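Local coordinates for protein TssK (Serratia sp. FS14, PDB 5Y0E) that forms a trimer and probably serves in the baseplate of the bacterial type VI secretion system, connecting it to the membrane-spanning complex, at residues T53-Q57 / G58-L62; F235-L238 / Q239-R243; D255-P259 / E260-A264; S310-E314 / D315-Q319; V392-R395 / Q396-Y399. All coordinates share one frame; numbering follows the deposited sequence.

Contact 1 (T53-Q57 / G58-L62); sequences TLLRQ and GKIAL
The flat carboxamide of Gln57 touches the aliphatic chain of Lys59 through its oxygen, with Gln57 OE1 3.9 Å from Lys59 CE. The lysine is extended until a bend at its last torsion (chi4 -74°) turns NZ away from that oxygen, so the meeting is one of methylenes with an amide oxygen and not of two polar ends. Nearby, Leu54 reaches over with one methyl: CD2 lies 3.7 Å from Ala61 CB and 4.0 Å from Lys59 CD. Leu55 turns to the interior, where its CD2 meets the tip of Ile60, CD1, at 3.6 Å. Both side chains also pack on Leu180 and Leu182 of strand 180-182. The backbone winds through a short helix-like turn before strand 59-60, each bond reaching three residues back: Gln57 N to Leu54 O at 3.1 Å, and Gly58 N to Leu55 O at 3.4 Å, the latter weak. Gly58 has positive phi (71°), a region that favours glycine. The chemistry is thus divided: Leu55 and Ile60 anchor the turn in a leucine-lined interior, Leu54 touches Ala61, and the amide and amine ends of Gln57 and Lys59 contribute little direct polar grip to each other.

Contact 2 (F235-L238 / Q239-R243); sequences FMLL and QLINR
Phe235, with CG anti to its backbone N (chi1 -174°), and Gln239, whose chi1 of -111° departs from the staggered positions, bring ring and amide together one turn apart on the alpha helix 229-253. Gln239 OE1 approaches the ring obliquely, 3.2 Å from Phe235 CE2 and 3.3 Å from CD2, with the two planes 59° apart. The amide oxygen is therefore set against ring carbons, and the plane angle excludes a parallel stack. On another flank of the helix Leu237 CG packs against the end of Ile241, CD1, at 4.0 Å; Leu237 faces helix 259-273 as well as helix 197-222, and Ile241 lies on Arg213 of the latter. Backbone bonds from Gln239, Leu240, Ile241 and Asn242 back to the carbonyls four residues earlier hold these side chains in step. The helix is also a subunit interface. Met236 of the second subunit packs on Phe235 and Gln239, and Arg243 forms a salt bridge with Glu272 of that subunit, while the Arg243 guanidinium groups of neighbouring chains come close together. Leu240 CD1 lies over one face of the Arg243 guanidinium, 3.5 Å above its plane and offset toward the rim. Asn242 ND2, bonded to Ser275 OG and Arg280 O of the second subunit, has its apolar neighbour Leu238 CG at 3.7 Å.

Contact 3 (D255-P259 / E260-A264); sequences DHLHP and ERLFA
His258 folds its ring back toward the start of helix 259-273 and accepts the backbone N-H of Glu260 at ND1, 2.9 Å from Glu260 N. With CG opposite the backbone N (chi1 -172°), the ring presents its edge to the donor, which lies within 7° of the ring plane; the N-H...ND1 angle is 164°, a nearly straight bond. NE2 is bonded to Cys41 O, so both ring nitrogens are engaged and the ring's rotation is fixed. This pattern is consistent with a neutral imidazole carrying its proton on NE2. Glu260 CB rests beside the ring, 3.5 Å from His258 ND1, and the chain then bends at chi2 to send the carboxylate to His250 and Arg261 of the third subunit. His258 is thus the N-cap, and Leu257, just before the cap, meets Leu262, four residues after it, CD2 4.2 Å from Leu262 CD1: a hydrophobic staple. Leu257 also sets its other methyl, CD1, crosswise against Arg261 CD at 3.7 Å. Arg261 is extended from CG to NE, which carries its guanidinium, whose NH1 still touches Leu257 CD1, to a salt bridge with Glu260 of the second subunit. The N-cap carbonyl His258 O takes weak bonds from Arg261 N and Leu262 N; the next, Phe263 N to Pro259 O, is firmer at 2.9 Å.

Contact 4 (S310-E314 / D315-Q319); sequences SVVLE and DNAIQ
A type II' beta turn from Leu313 to Asn316 reverses the chain between helix 294-309 and strand 317-324. It is closed by Asn316 N on Leu313 O at 3.0 Å, with an N-H...O angle of 173°. The side chains at the ends of the turn run side by side in the same direction, and Leu313 CD2 lies 3.8 Å from Asn316 ND2, a methyl alongside the amide nitrogen. At the corners, the carboxylates of Glu314 and Asp315 are not in contact, Glu314 OE1 being 5.4 Å from Asp315 OD1. Behind the turn Val312 CG2 touches Ala317 O at 3.6 Å, and Val312 also packs on Trp440. Asn316 pairs through its backbone with Arg443 of strand 436-443, whose NE also bonds to Asp315 O. This surface reversal hands the chain from a helix to a strand of the C-terminal antiparallel sheet; the positive phi and negative psi of Glu314 (52°/-123°), followed by Asp315 at negative phi, mark it as type II'.

Contact 5 (V392-R395 / Q396-Y399); sequences VAPR and QIPY
Ala393 and Tyr399 meet across a loop between strands 387-389 and 404-408, Ala393 CB sitting 3.4 Å from Tyr399 CD1 and approaching the ring obliquely. At the bend, Pro394 CB is touched by Gln396 OE1 at 3.5 Å and by Ile397 CG1 at 4.0 Å. Ile397 holds CG1 between its backbone N and carbonyl carbon (chi1 64°), the branch that reaches the proline ring. Arg395 and Gln396 lie alongside each other and point the same way. The glutamine bends at chi2 (82°), which places NE2 over the middle of one face of the Arg395 guanidinium, 3.9 Å above its plane, but the planes are 42° apart and so not stacked flat. Across the bend, Pro394 O and Ile397 O, two acceptors, lie 3.3 Å apart. Farther out, Pro394 and Gln396 rest on Ile442, Ile397 on Trp440 and Tyr405, and Ala393 on Tyr405, so the loop packs on strands 436-443 and 404-408. Arg395 and Gln396 also touch a crystal neighbour, which may influence their conformations. The chemistry implies a loop held between its halves by apolar contacts around Pro394 and Ala393, since none of the close polar pairs between them is a hydrogen bond.

Contact 2 is buried along helix 229-253 and contact 3 partly so at the start of the next helix, 259-273; their centres are about 22 Å apart and both meet the second subunit, so charged and amide groups there find partners across the trimer. Contacts 1, 4 and 5 touch no other subunit. Contact 1, partly buried, about 47 Å from contact 2 between centres and across the chain's centre, anchors a turn with leucines, while contact 4 is a surface turn and contact 5 a surface loop. These two pack together, Val312 CG1 lying 3.4 Å from Gln396 O. Both lean on strand 436-443, but contact 4 is closed by a backbone bond and contact 5 relies on apolar packing, with no hydrogen bond between its halves.

Contact 1 (T53-Q57 / G58-L62)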
loop_
_atom_site.group_PDB
_atom_site.type_symbol
_atom_site.label_atom_id
_atom_site.label_comp_id
_atom_site.label_asym_id
_atom_site.label_seq_id
_atom_site.Cartn_x
_atom_site.Cartn_y
_atom_site.Cartn_z
ATOM N N THR A 53 25.373 16.671 20.864
ATOM C CA THR A 53 26.326 17.372 21.711
ATOM C C THR A 53 27.678 16.673 21.719
ATOM O O THR A 53 28.718 17.325 21.641
ATOM C CB THR A 53 25.771 17.482 23.127
ATOM O OG1 THR A 53 25.979 16.244 23.810
ATOM C CG2 THR A 53 24.285 17.753 23.091
ATOM N N LEU A 54 27.691 15.350 21.794
ATOM C CA LEU A 54 28.969 14.656 21.779
ATOM C C LEU A 54 29.587 14.577 20.399
ATOM O O LEU A 54 30.749 14.184 20.284
ATOM C CB LEU A 54 28.825 13.245 22.334
ATOM C CG LEU A 54 29.495 13.009 23.686
ATOM C CD1 LEU A 54 28.761 13.730 24.780
ATOM C CD2 LEU A 54 29.556 11.532 23.985
ATOM N N LEU A 55 28.844 14.912 19.349
ATOM C CA LEU A 55 29.454 14.935 18.031
ATOM C C LEU A 55 30.632 15.872 18.007
ATOM O O LEU A 55 31.567 15.684 17.226
ATOM C CB LEU A 55 28.445 15.368 16.989
ATOM C CG LEU A 55 27.597 14.217 16.516
ATOM C CD1 LEU A 55 26.601 14.745 15.547
ATOM C CD2 LEU A 55 28.492 13.201 15.875
ATOM N N ARG A 56 30.613 16.867 18.871
ATOM C CA ARG A 56 31.616 17.908 18.871
ATOM C C ARG A 56 32.914 17.474 19.505
ATOM O O ARG A 56 33.807 18.302 19.669
ATOM C CB ARG A 56 31.071 19.122 19.593
ATOM C CG ARG A 56 29.603 19.284 19.316
ATOM C CD ARG A 56 29.099 20.634 19.715
ATOM N NE ARG A 56 29.163 20.838 21.151
ATOM C CZ ARG A 56 28.246 21.513 21.839
ATOM N NH1 ARG A 56 27.197 22.027 21.211
ATOM N NH2 ARG A 56 28.368 21.666 23.153
ATOM N N GLN A 57 33.059 16.211 19.860
ATOM C CA GLN A 57 34.316 15.765 20.438
ATOM C C GLN A 57 34.836 14.526 19.733
ATOM O O GLN A 57 35.595 13.751 20.311
ATOM C CB GLN A 57 34.164 15.503 21.928
ATOM C CG GLN A 57 33.067 16.312 22.554
ATOM C CD GLN A 57 32.788 15.884 23.985
ATOM O OE1 GLN A 57 33.355 14.904 24.466
ATOM N NE2 GLN A 57 31.895 16.602 24.666
ATOM N N GLY A 58 34.439 14.326 18.484
ATOM C CA GLY A 58 34.904 13.158 17.784
ATOM C C GLY A 58 34.301 11.884 18.287
ATOM O O GLY A 58 34.880 10.817 18.098
ATOM N N LYS A 59 33.142 11.966 18.918
ATOM C CA LYS A 59 32.480 10.805 19.484
ATOM C C LYS A 59 31.135 10.601 18.806
ATOM O O LYS A 59 30.367 11.554 18.628
ATOM C CB LYS A 59 32.304 10.962 21.002
ATOM C CG LYS A 59 33.613 10.819 21.799
ATOM C CD LYS A 59 33.421 11.126 23.272
ATOM C CE LYS A 59 34.754 11.296 23.999
ATOM N NZ LYS A 59 35.473 10.019 24.242
ATOM N N ILE A 60 30.870 9.364 18.414
ATOM C CA ILE A 60 29.527 8.922 18.071
ATOM C C ILE A 60 28.890 8.324 19.314
ATOM O O ILE A 60 29.396 7.352 19.874
ATOM C CB ILE A 60 29.556 7.892 16.941
ATOM C CG1 ILE A 60 30.146 8.507 15.681
ATOM C CG2 ILE A 60 28.160 7.380 16.698
ATOM C CD1 ILE A 60 29.471 9.770 15.311
ATOM N N ALA A 61 27.777 8.891 19.738
ATOM C CA ALA A 61 27.062 8.378 20.888
ATOM C C ALA A 61 25.569 8.309 20.599
ATOM O O ALA A 61 24.992 9.236 20.030
ATOM C CB ALA A 61 27.325 9.246 22.106
ATOM N N LEU A 62 24.942 7.222 21.025
ATOM C CA LEU A 62 23.501 7.055 20.900
ATOM C C LEU A 62 22.829 7.393 22.218
ATOM O O LEU A 62 23.057 6.716 23.213
ATOM C CB LEU A 62 23.160 5.630 20.498
ATOM C CG LEU A 62 23.883 5.238 19.234
ATOM C CD1 LEU A 62 23.522 3.839 18.839
ATOM C CD2 LEU A 62 23.516 6.213 18.158
#

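Contact 2 (F235-L238 / Q239-R243)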
loop_
_atom_site.group_PDB
_atom_site.type_symbol
_atom_site.label_atom_id
_atom_site.label_comp_id
_atom_site.label_asym_id
_atom_site.label_seq_id
_atom_site.Cartn_x
_atom_site.Cartn_y
_atom_site.Cartn_z
ATOM N N PHE A 235 -6.312 13.511 -18.114
ATOM C CA PHE A 235 -7.262 12.942 -17.213
ATOM C C PHE A 235 -6.756 11.634 -16.675
ATOM O O PHE A 235 -6.951 11.348 -15.546
ATOM C CB PHE A 235 -8.603 12.782 -17.883
ATOM C CG PHE A 235 -9.672 12.325 -16.966
ATOM C CD1 PHE A 235 -10.124 13.120 -15.969
ATOM C CD2 PHE A 235 -10.204 11.104 -17.099
ATOM C CE1 PHE A 235 -11.087 12.695 -15.115
ATOM C CE2 PHE A 235 -11.177 10.674 -16.252
ATOM C CZ PHE A 235 -11.616 11.471 -15.255
ATOM N N MET A 236 -6.136 10.818 -17.496
ATOM C CA MET A 236 -5.546 9.584 -16.992
ATOM C C MET A 236 -4.494 9.841 -15.929
ATOM O O MET A 236 -4.278 8.995 -15.070
ATOM C CB MET A 236 -4.898 8.797 -18.117
ATOM C CG MET A 236 -5.835 8.083 -18.967
ATOM S SD MET A 236 -5.261 7.875 -20.627
ATOM C CE MET A 236 -5.525 6.197 -20.709
ATOM N N LEU A 237 -3.801 10.973 -16.003
ATOM C CA LEU A 237 -2.708 11.223 -15.086
ATOM C C LEU A 237 -3.217 11.779 -13.768
ATOM O O LEU A 237 -2.738 11.390 -12.707
ATOM C CB LEU A 237 -1.701 12.177 -15.722
ATOM C CG LEU A 237 -0.565 12.644 -14.810
ATOM C CD1 LEU A 237 0.394 11.527 -14.454
ATOM C CD2 LEU A 237 0.169 13.728 -15.451
ATOM N N LEU A 238 -4.184 12.685 -13.828
ATOM C CA LEU A 238 -4.857 13.119 -12.620
ATOM C C LEU A 238 -5.446 11.928 -11.861
ATOM O O LEU A 238 -5.335 11.845 -10.638
ATOM C CB LEU A 238 -5.929 14.133 -12.982
ATOM C CG LEU A 238 -6.811 14.649 -11.849
ATOM C CD1 LEU A 238 -6.006 15.330 -10.749
ATOM C CD2 LEU A 238 -7.817 15.589 -12.397
ATOM N N GLN A 239 -6.037 10.984 -12.579
ATOM C CA GLN A 239 -6.478 9.744 -11.966
ATOM C C GLN A 239 -5.364 9.072 -11.209
ATOM O O GLN A 239 -5.565 8.597 -10.089
ATOM C CB GLN A 239 -6.971 8.787 -13.018
ATOM C CG GLN A 239 -8.370 8.543 -12.985
ATOM C CD GLN A 239 -8.802 7.894 -14.246
ATOM O OE1 GLN A 239 -9.051 8.580 -15.232
ATOM N NE2 GLN A 239 -8.916 6.567 -14.236
ATOM N N LEU A 240 -4.199 8.960 -11.845
ATOM C CA LEU A 240 -3.073 8.296 -11.218
ATOM C C LEU A 240 -2.574 9.094 -10.036
ATOM O O LEU A 240 -2.204 8.524 -9.015
ATOM C CB LEU A 240 -1.960 8.081 -12.226
ATOM C CG LEU A 240 -0.706 7.384 -11.696
ATOM C CD1 LEU A 240 -0.972 5.952 -11.426
ATOM C CD2 LEU A 240 0.426 7.522 -12.671
ATOM N N ILE A 241 -2.571 10.413 -10.161
ATOM C CA ILE A 241 -2.262 11.268 -9.031
ATOM C C ILE A 241 -3.295 11.084 -7.918
ATOM O O ILE A 241 -2.949 11.030 -6.739
ATOM C CB ILE A 241 -2.159 12.725 -9.519
ATOM C CG1 ILE A 241 -0.977 12.859 -10.480
ATOM C CG2 ILE A 241 -2.013 13.690 -8.400
ATOM C CD1 ILE A 241 -0.849 14.205 -11.109
ATOM N N ASN A 242 -4.565 10.940 -8.275
ATOM C CA ASN A 242 -5.613 10.888 -7.260
ATOM C C ASN A 242 -5.537 9.613 -6.430
ATOM O O ASN A 242 -5.711 9.657 -5.217
ATOM C CB ASN A 242 -6.973 11.039 -7.915
ATOM C CG ASN A 242 -7.296 12.468 -8.220
ATOM O OD1 ASN A 242 -6.724 13.365 -7.637
ATOM N ND2 ASN A 242 -8.232 12.688 -9.112
ATOM N N ARG A 243 -5.248 8.480 -7.060
ATOM C CA ARG A 243 -5.038 7.248 -6.316
ATOM C C ARG A 243 -3.971 7.411 -5.244
ATOM O O ARG A 243 -4.117 6.898 -4.133
ATOM C CB ARG A 243 -4.646 6.115 -7.258
ATOM C CG ARG A 243 -4.287 4.849 -6.514
ATOM C CD ARG A 243 -3.487 3.867 -7.312
ATOM N NE ARG A 243 -3.871 3.873 -8.717
ATOM C CZ ARG A 243 -3.143 3.356 -9.698
ATOM N NH1 ARG A 243 -1.997 2.791 -9.421
ATOM N NH2 ARG A 243 -3.559 3.413 -10.954
#

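Contact 3 (D255-P259 / E260-A264)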
loop_
_atom_site.group_PDB
_atom_site.type_symbol
_atom_site.label_atom_id
_atom_site.label_comp_id
_atom_site.label_asym_id
_atom_site.label_seq_id
_atom_site.Cartn_x
_atom_site.Cartn_y
_atom_site.Cartn_z
ATOM N N ASP A 255 1.111 5.621 12.199
ATOM C CA ASP A 255 2.120 5.679 13.244
ATOM C C ASP A 255 3.238 4.688 13.016
ATOM O O ASP A 255 4.332 4.875 13.539
ATOM C CB ASP A 255 1.499 5.400 14.608
ATOM C CG ASP A 255 0.822 6.584 15.166
ATOM O OD1 ASP A 255 1.017 7.675 14.623
ATOM O OD2 ASP A 255 0.113 6.437 16.160
ATOM N N HIS A 256 2.976 3.629 12.279
ATOM C CA HIS A 256 3.966 2.601 12.061
ATOM C C HIS A 256 3.850 2.090 10.635
ATOM O O HIS A 256 2.771 1.670 10.213
ATOM C CB HIS A 256 3.781 1.482 13.066
ATOM C CG HIS A 256 4.761 0.377 12.913
ATOM N ND1 HIS A 256 4.665 -0.563 11.914
ATOM C CD2 HIS A 256 5.859 0.058 13.627
ATOM C CE1 HIS A 256 5.660 -1.420 12.023
ATOM N NE2 HIS A 256 6.392 -1.071 13.061
ATOM N N LEU A 257 4.954 2.141 9.895
ATOM C CA LEU A 257 4.961 1.734 8.494
ATOM C C LEU A 257 6.356 1.276 8.106
ATOM O O LEU A 257 7.299 2.063 8.170
ATOM C CB LEU A 257 4.496 2.881 7.613
ATOM C CG LEU A 257 4.660 2.716 6.114
ATOM C CD1 LEU A 257 3.628 1.743 5.601
ATOM C CD2 LEU A 257 4.507 4.036 5.430
ATOM N N HIS A 258 6.479 0.015 7.720
ATOM C CA HIS A 258 7.758 -0.525 7.294
ATOM C C HIS A 258 8.149 0.023 5.916
ATOM O O HIS A 258 7.309 0.109 5.015
ATOM C CB HIS A 258 7.691 -2.053 7.264
ATOM C CG HIS A 258 9.003 -2.738 7.020
ATOM N ND1 HIS A 258 9.775 -2.511 5.905
ATOM C CD2 HIS A 258 9.649 -3.689 7.728
ATOM C CE1 HIS A 258 10.844 -3.279 5.942
ATOM N NE2 HIS A 258 10.796 -3.998 7.043
ATOM N N PRO A 259 9.419 0.393 5.734
ATOM C CA PRO A 259 9.880 0.971 4.458
ATOM C C PRO A 259 9.651 0.111 3.238
ATOM O O PRO A 259 9.411 0.644 2.159
ATOM C CB PRO A 259 11.383 1.153 4.696
ATOM C CG PRO A 259 11.508 1.298 6.148
ATOM C CD PRO A 259 10.428 0.519 6.793
ATOM N N GLU A 260 9.740 -1.199 3.366
ATOM C CA GLU A 260 9.568 -2.032 2.202
ATOM C C GLU A 260 8.168 -1.905 1.659
ATOM O O GLU A 260 7.959 -1.948 0.449
ATOM C CB GLU A 260 9.899 -3.467 2.542
ATOM C CG GLU A 260 9.672 -4.409 1.402
ATOM C CD GLU A 260 8.254 -4.997 1.375
ATOM O OE1 GLU A 260 7.622 -5.164 2.442
ATOM O OE2 GLU A 260 7.774 -5.290 0.282
ATOM N N ARG A 261 7.203 -1.708 2.530
ATOM C CA ARG A 261 5.852 -1.558 2.055
ATOM C C ARG A 261 5.699 -0.248 1.304
ATOM O O ARG A 261 5.091 -0.198 0.232
ATOM C CB ARG A 261 4.908 -1.666 3.248
ATOM C CG ARG A 261 3.466 -1.597 2.923
ATOM C CD ARG A 261 2.658 -1.526 4.182
ATOM N NE ARG A 261 1.245 -1.408 3.882
ATOM C CZ ARG A 261 0.349 -0.946 4.727
ATOM N NH1 ARG A 261 0.721 -0.574 5.924
ATOM N NH2 ARG A 261 -0.909 -0.850 4.363
ATOM N N LEU A 262 6.284 0.811 1.827
ATOM C CA LEU A 262 6.205 2.091 1.149
ATOM C C LEU A 262 6.918 2.058 -0.195
ATOM O O LEU A 262 6.460 2.667 -1.164
ATOM C CB LEU A 262 6.797 3.155 2.039
ATOM C CG LEU A 262 6.735 4.561 1.496
ATOM C CD1 LEU A 262 5.334 5.108 1.500
ATOM C CD2 LEU A 262 7.623 5.374 2.354
ATOM N N PHE A 263 8.040 1.356 -0.263
ATOM C CA PHE A 263 8.813 1.312 -1.482
ATOM C C PHE A 263 8.031 0.624 -2.583
ATOM O O PHE A 263 7.957 1.119 -3.712
ATOM C CB PHE A 263 10.129 0.601 -1.209
ATOM C CG PHE A 263 11.068 0.608 -2.351
ATOM C CD1 PHE A 263 10.962 -0.330 -3.359
ATOM C CD2 PHE A 263 12.093 1.538 -2.409
ATOM C CE1 PHE A 263 11.841 -0.327 -4.424
ATOM C CE2 PHE A 263 12.982 1.539 -3.463
ATOM C CZ PHE A 263 12.853 0.612 -4.468
ATOM N N ALA A 264 7.444 -0.528 -2.265
ATOM C CA ALA A 264 6.694 -1.275 -3.259
ATOM C C ALA A 264 5.572 -0.442 -3.859
ATOM O O ALA A 264 5.284 -0.545 -5.049
ATOM C CB ALA A 264 6.143 -2.541 -2.630
#

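Contact 4 (S310-E314 / D315-Q319)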
loop_
_atom_site.group_PDB
_atom_site.type_symbol
_atom_site.label_atom_id
_atom_site.label_comp_id
_atom_site.label_asym_id
_atom_site.label_seq_id
_atom_site.Cartn_x
_atom_site.Cartn_y
_atom_site.Cartn_z
ATOM N N SER A 310 7.106 16.915 -12.055
ATOM C CA SER A 310 7.526 18.307 -12.057
ATOM C C SER A 310 7.034 19.054 -13.289
ATOM O O SER A 310 6.956 18.502 -14.382
ATOM C CB SER A 310 9.034 18.406 -11.988
ATOM O OG SER A 310 9.379 19.714 -11.641
ATOM N N VAL A 311 6.719 20.328 -13.101
ATOM C CA VAL A 311 6.278 21.221 -14.158
ATOM C C VAL A 311 7.182 22.450 -14.253
ATOM O O VAL A 311 6.791 23.472 -14.783
ATOM C CB VAL A 311 4.805 21.630 -13.965
ATOM C CG1 VAL A 311 3.915 20.431 -14.063
ATOM C CG2 VAL A 311 4.599 22.335 -12.635
ATOM N N VAL A 312 8.389 22.356 -13.711
ATOM C CA VAL A 312 9.387 23.401 -13.810
ATOM C C VAL A 312 10.702 22.764 -14.211
ATOM O O VAL A 312 10.873 21.549 -14.163
ATOM C CB VAL A 312 9.559 24.194 -12.508
ATOM C CG1 VAL A 312 8.268 24.829 -12.133
ATOM C CG2 VAL A 312 10.077 23.302 -11.410
ATOM N N LEU A 313 11.632 23.602 -14.619
ATOM C CA LEU A 313 12.917 23.128 -15.107
ATOM C C LEU A 313 13.896 22.825 -13.989
ATOM O O LEU A 313 14.324 23.737 -13.279
ATOM C CB LEU A 313 13.561 24.187 -15.985
ATOM C CG LEU A 313 14.693 23.741 -16.885
ATOM C CD1 LEU A 313 14.162 22.793 -17.920
ATOM C CD2 LEU A 313 15.295 24.962 -17.534
ATOM N N GLU A 314 14.225 21.547 -13.822
ATOM C CA GLU A 314 15.165 21.112 -12.804
ATOM C C GLU A 314 14.682 21.720 -11.506
ATOM O O GLU A 314 13.539 21.505 -11.112
ATOM C CB GLU A 314 16.600 21.536 -13.081
ATOM C CG GLU A 314 17.021 21.320 -14.507
ATOM C CD GLU A 314 18.031 20.213 -14.633
ATOM O OE1 GLU A 314 18.233 19.495 -13.627
ATOM O OE2 GLU A 314 18.621 20.066 -15.728
ATOM N N ASP A 315 15.534 22.485 -10.842
ATOM C CA ASP A 315 15.174 23.131 -9.589
ATOM C C ASP A 315 15.221 24.652 -9.633
ATOM O O ASP A 315 15.471 25.290 -8.618
ATOM C CB ASP A 315 16.089 22.606 -8.485
ATOM C CG ASP A 315 17.546 22.557 -8.903
ATOM O OD1 ASP A 315 17.954 23.345 -9.785
ATOM O OD2 ASP A 315 18.287 21.727 -8.340
ATOM N N ASN A 316 14.972 25.254 -10.794
ATOM C CA ASN A 316 14.903 26.707 -10.855
ATOM C C ASN A 316 13.827 27.280 -9.957
ATOM O O ASN A 316 13.852 28.480 -9.679
ATOM C CB ASN A 316 14.636 27.169 -12.276
ATOM C CG ASN A 316 15.787 26.895 -13.186
ATOM O OD1 ASN A 316 16.814 26.377 -12.760
ATOM N ND2 ASN A 316 15.622 27.219 -14.452
ATOM N N ALA A 317 12.884 26.459 -9.503
ATOM C CA ALA A 317 11.748 26.939 -8.741
ATOM C C ALA A 317 11.160 25.775 -7.968
ATOM O O ALA A 317 11.373 24.617 -8.317
ATOM C CB ALA A 317 10.697 27.567 -9.654
ATOM N N ILE A 318 10.447 26.085 -6.899
ATOM C CA ILE A 318 9.850 25.099 -6.033
ATOM C C ILE A 318 8.564 25.635 -5.497
ATOM O O ILE A 318 8.533 26.714 -5.009
ATOM C CB ILE A 318 10.783 24.799 -4.863
ATOM C CG1 ILE A 318 11.879 23.866 -5.300
ATOM C CG2 ILE A 318 10.058 24.107 -3.751
ATOM C CD1 ILE A 318 13.062 23.880 -4.389
ATOM N N GLN A 319 7.490 24.879 -5.583
ATOM C CA GLN A 319 6.221 25.360 -5.107
ATOM C C GLN A 319 6.066 25.112 -3.633
ATOM O O GLN A 319 6.487 24.117 -3.138
ATOM C CB GLN A 319 5.103 24.691 -5.872
ATOM C CG GLN A 319 3.729 25.193 -5.549
ATOM C CD GLN A 319 2.710 24.695 -6.514
ATOM O OE1 GLN A 319 3.017 23.947 -7.398
ATOM N NE2 GLN A 319 1.495 25.107 -6.342
#

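Contact 5 (V392-R395 / Q396-Y399)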
loop_
_atom_site.group_PDB
_atom_site.type_symbol
_atom_site.label_atom_id
_atom_site.label_comp_id
_atom_site.label_asym_id
_atom_site.label_seq_id
_atom_site.Cartn_x
_atom_site.Cartn_y
_atom_site.Cartn_z
ATOM N N VAL A 392 5.048 41.051 -16.064
ATOM C CA VAL A 392 5.168 39.780 -16.762
ATOM C C VAL A 392 5.392 38.694 -15.734
ATOM O O VAL A 392 6.134 38.879 -14.766
ATOM C CB VAL A 392 6.294 39.741 -17.815
ATOM C CG1 VAL A 392 6.272 40.957 -18.632
ATOM C CG2 VAL A 392 7.651 39.528 -17.180
ATOM N N ALA A 393 4.768 37.591 -15.948
ATOM C CA ALA A 393 4.883 36.522 -14.992
ATOM C C ALA A 393 6.213 35.824 -15.175
ATOM O O ALA A 393 6.740 35.774 -16.281
ATOM C CB ALA A 393 3.750 35.532 -15.170
ATOM N N PRO A 394 6.762 35.283 -14.100
ATOM C CA PRO A 394 8.060 34.612 -14.175
ATOM C C PRO A 394 8.103 33.503 -15.211
ATOM O O PRO A 394 7.169 32.721 -15.362
ATOM C CB PRO A 394 8.231 34.031 -12.775
ATOM C CG PRO A 394 7.311 34.758 -11.935
ATOM C CD PRO A 394 6.183 35.223 -12.759
ATOM N N ARG A 395 9.236 33.404 -15.885
ATOM C CA ARG A 395 9.450 32.288 -16.778
ATOM C C ARG A 395 9.737 30.989 -16.045
ATOM O O ARG A 395 9.668 29.931 -16.666
ATOM C CB ARG A 395 10.582 32.628 -17.734
ATOM C CG ARG A 395 11.841 33.125 -17.071
ATOM C CD ARG A 395 12.851 33.582 -18.128
ATOM N NE ARG A 395 14.211 33.632 -17.605
ATOM C CZ ARG A 395 14.762 34.710 -17.060
ATOM N NH1 ARG A 395 14.068 35.836 -16.970
ATOM N NH2 ARG A 395 16.006 34.660 -16.603
ATOM N N GLN A 396 10.008 31.024 -14.747
ATOM C CA GLN A 396 10.397 29.815 -14.037
ATOM C C GLN A 396 9.226 29.016 -13.507
ATOM O O GLN A 396 9.417 27.853 -13.148
ATOM C CB GLN A 396 11.306 30.134 -12.850
ATOM C CG GLN A 396 12.626 30.740 -13.210
ATOM C CD GLN A 396 12.522 32.215 -13.436
ATOM O OE1 GLN A 396 11.449 32.798 -13.291
ATOM N NE2 GLN A 396 13.633 32.837 -13.778
ATOM N N ILE A 397 8.044 29.602 -13.414
ATOM C CA ILE A 397 6.885 28.879 -12.902
ATOM C C ILE A 397 5.820 28.915 -13.979
ATOM O O ILE A 397 5.910 29.717 -14.912
ATOM C CB ILE A 397 6.372 29.476 -11.574
ATOM C CG1 ILE A 397 5.872 30.892 -11.793
ATOM C CG2 ILE A 397 7.445 29.440 -10.554
ATOM C CD1 ILE A 397 5.087 31.419 -10.646
ATOM N N PRO A 398 4.822 28.042 -13.907
ATOM C CA PRO A 398 3.765 28.072 -14.912
ATOM C C PRO A 398 2.961 29.344 -14.784
ATOM O O PRO A 398 2.741 29.844 -13.690
ATOM C CB PRO A 398 2.916 26.845 -14.565
ATOM C CG PRO A 398 3.732 26.020 -13.715
ATOM C CD PRO A 398 4.626 26.926 -12.971
ATOM N N TYR A 399 2.509 29.861 -15.905
ATOM C CA TYR A 399 1.695 31.059 -15.918
ATOM C C TYR A 399 0.276 30.687 -16.288
ATOM O O TYR A 399 0.035 30.240 -17.406
ATOM C CB TYR A 399 2.231 32.075 -16.911
ATOM C CG TYR A 399 1.221 33.126 -17.275
ATOM C CD1 TYR A 399 0.867 34.097 -16.389
ATOM C CD2 TYR A 399 0.616 33.126 -18.506
ATOM C CE1 TYR A 399 -0.029 35.032 -16.707
ATOM C CE2 TYR A 399 -0.295 34.071 -18.837
ATOM C CZ TYR A 399 -0.615 35.019 -17.928
ATOM O OH TYR A 399 -1.526 35.974 -18.251
#